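PDB 2BT7: sigma C from Avian orthoreovirus, which attaches the virus to host cells through the C-terminal receptor-binding region of its trimeric fibre and induces apoptosis of the cell. Local coordinates for residues A[54-59]-A[80-85]. Sequence-based numbering, arbitrary orientation.
With CD (cadmium ion), chain D.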
loop_
_atom_site.group_PDB
_atom_site.type_symbol
_atom_site.label_atom_id
_atom_site.label_comp_id
_atom_site.label_asym_id
_atom_site.label_seq_id
_atom_site.Cartn_x
_atom_site.Cartn_y
_atom_site.Cartn_z
ATOM N N SER A 54 5.713 -23.329 -19.130
ATOM C CA SER A 54 6.524 -22.568 -20.097
ATOM C C SER A 54 7.997 -22.899 -19.870
ATOM O O SER A 54 8.448 -23.011 -18.718
ATOM C CB SER A 54 6.306 -21.054 -19.954
ATOM O OG SER A 54 7.162 -20.320 -20.810
ATOM N N SER A 55 8.750 -23.069 -20.952
ATOM C CA SER A 55 10.210 -23.133 -20.844
ATOM C C SER A 55 10.810 -21.873 -21.471
ATOM O O SER A 55 11.974 -21.819 -21.834
ATOM C CB SER A 55 10.768 -24.428 -21.467
ATOM O OG SER A 55 10.693 -24.402 -22.880
ATOM N N ASP A 56 10.005 -20.827 -21.539
ATOM C CA ASP A 56 10.402 -19.610 -22.209
ATOM C C ASP A 56 10.934 -18.575 -21.219
ATOM O O ASP A 56 10.789 -18.743 -20.007
ATOM C CB ASP A 56 9.183 -19.067 -22.948
ATOM C CG ASP A 56 9.550 -18.066 -24.001
ATOM O OD1 ASP A 56 10.757 -17.971 -24.320
ATOM O OD2 ASP A 56 8.633 -17.371 -24.490
ATOM N N THR A 57 11.572 -17.524 -21.728
ATOM C CA THR A 57 11.896 -16.370 -20.899
ATOM C C THR A 57 11.237 -15.132 -21.478
ATOM O O THR A 57 10.838 -15.130 -22.635
ATOM C CB THR A 57 13.409 -16.134 -20.767
ATOM O OG1 THR A 57 13.946 -15.663 -22.007
ATOM C CG2 THR A 57 14.150 -17.420 -20.318
ATOM N N ILE A 58 11.110 -14.087 -20.667
ATOM C CA ILE A 58 10.564 -12.803 -21.122
ATOM C C ILE A 58 11.208 -11.625 -20.376
ATOM O O ILE A 58 11.281 -11.632 -19.148
ATOM C CB ILE A 58 9.001 -12.761 -21.036
ATOM C CG1 ILE A 58 8.470 -11.395 -21.462
ATOM C CG2 ILE A 58 8.484 -13.122 -19.641
ATOM C CD1 ILE A 58 7.443 -11.447 -22.571
ATOM N N ASP A 59 11.674 -10.636 -21.146
ATOM C CA ASP A 59 12.161 -9.351 -20.657
ATOM C C ASP A 59 11.053 -8.467 -20.053
ATOM O O ASP A 59 10.034 -8.210 -20.690
ATOM C CB ASP A 59 12.836 -8.582 -21.789
ATOM C CG ASP A 59 14.159 -9.194 -22.230
ATOM O OD1 ASP A 59 14.753 -10.001 -21.477
ATOM O OD2 ASP A 59 14.620 -8.828 -23.341
ATOM N N ASN A 80 6.559 -11.499 -26.592
ATOM C CA ASN A 80 5.581 -12.534 -26.301
ATOM C C ASN A 80 6.225 -13.565 -25.404
ATOM O O ASN A 80 7.413 -13.858 -25.537
ATOM C CB ASN A 80 4.996 -13.177 -27.601
ATOM C CG ASN A 80 5.971 -14.170 -28.313
ATOM O OD1 ASN A 80 6.535 -13.862 -29.355
ATOM N ND2 ASN A 80 6.129 -15.363 -27.758
ATOM N N LEU A 81 5.440 -14.116 -24.487
ATOM C CA LEU A 81 5.884 -15.278 -23.738
ATOM C C LEU A 81 5.203 -16.522 -24.292
ATOM O O LEU A 81 3.968 -16.565 -24.385
ATOM C CB LEU A 81 5.582 -15.106 -22.231
ATOM C CG LEU A 81 5.946 -16.276 -21.294
ATOM C CD1 LEU A 81 7.440 -16.341 -21.000
ATOM C CD2 LEU A 81 5.162 -16.200 -19.989
ATOM N N THR A 82 5.988 -17.542 -24.637
ATOM C CA THR A 82 5.395 -18.824 -25.009
ATOM C C THR A 82 4.907 -19.675 -23.814
ATOM O O THR A 82 5.719 -20.193 -23.053
ATOM C CB THR A 82 6.345 -19.668 -25.871
ATOM O OG1 THR A 82 6.872 -18.865 -26.924
ATOM C CG2 THR A 82 5.601 -20.884 -26.466
ATOM N N VAL A 83 3.589 -19.854 -23.701
ATOM C CA VAL A 83 2.968 -20.774 -22.720
ATOM C C VAL A 83 2.464 -22.091 -23.362
ATOM O O VAL A 83 2.204 -22.144 -24.564
ATOM C CB VAL A 83 1.809 -20.083 -21.918
ATOM C CG1 VAL A 83 2.299 -18.763 -21.270
ATOM C CG2 VAL A 83 0.550 -19.863 -22.790
ATOM N N THR A 84 2.334 -23.143 -22.558
ATOM C CA THR A 84 1.988 -24.477 -23.067
ATOM C C THR A 84 0.759 -25.069 -22.366
ATOM O O THR A 84 0.189 -26.060 -22.824
ATOM C CB THR A 84 3.181 -25.483 -22.946
ATOM O OG1 THR A 84 3.736 -25.431 -21.623
ATOM C CG2 THR A 84 4.267 -25.158 -23.945
ATOM N N SER A 85 0.350 -24.425 -21.272
ATOM C CA SER A 85 -0.669 -24.937 -20.357
ATOM C C SER A 85 -1.597 -23.801 -19.903
ATOM O O SER A 85 -1.398 -22.635 -20.285
ATOM C CB SER A 85 0.024 -25.596 -19.148
ATOM O OG SER A 85 -0.906 -26.225 -18.285
HETATM CD CD CD D . 10.689 -16.063 -26.268
HETATM O O HOH W 1 7.318 -22.259 -23.595
#
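Ser54 to Ile58 run past Val83 to Leu81 in antiparallel sense: the axes of strands 57-59 and 80-83 make an angle of 162° but come no nearer than 6.7 Å, and no backbone-to-backbone hydrogen bond joins them. Side chains and a water make the connection instead. Asp56 reaches across with CG anti to the backbone N (chi1 -162°), and its OD2 accepts from Thr82 N at 2.7 Å. At 173° the N-H points almost straight at the oxygen, which receives it on the anti lone pair, away from OD1. The hydroxyl of Thr82 approaches the same OD2, at a distance that allows a weak bond at most. OD1, the other carboxylate oxygen, lies 2.7 Å from the cadmium ion and also takes a weak bond from Thr57 N, which probably limits rotation of the carboxylate.

Ser54 meets the same threonine at its carbonyl. Ser54 OG donates to Thr82 O at 2.7 Å, tilted out of the carbonyl plane, while accepting from Asp56 N in an ST turn. Water 1 donates to Thr82 O and accepts from Ser55 N, a second link between the two segments. The amide and carbonyl of Thr82 are thus both bound by the loop before strand 57-67.

The apolar part lies beside this polar group. Leu81 CD1 packs 3.6 Å from Ile58 CG2, the two side chains crossing at about a right angle, and both touch Leu90 of strand 87-98. Backbone bonds tie Ile58 to Ala48 and Leu81 to Ile159, placing the segments on separate strand pairings. Two strands of the C-terminal beta-barrel of the receptor-binding region that are not paired with each other are thus joined by an ST turn and an aspartate-to-amide bond.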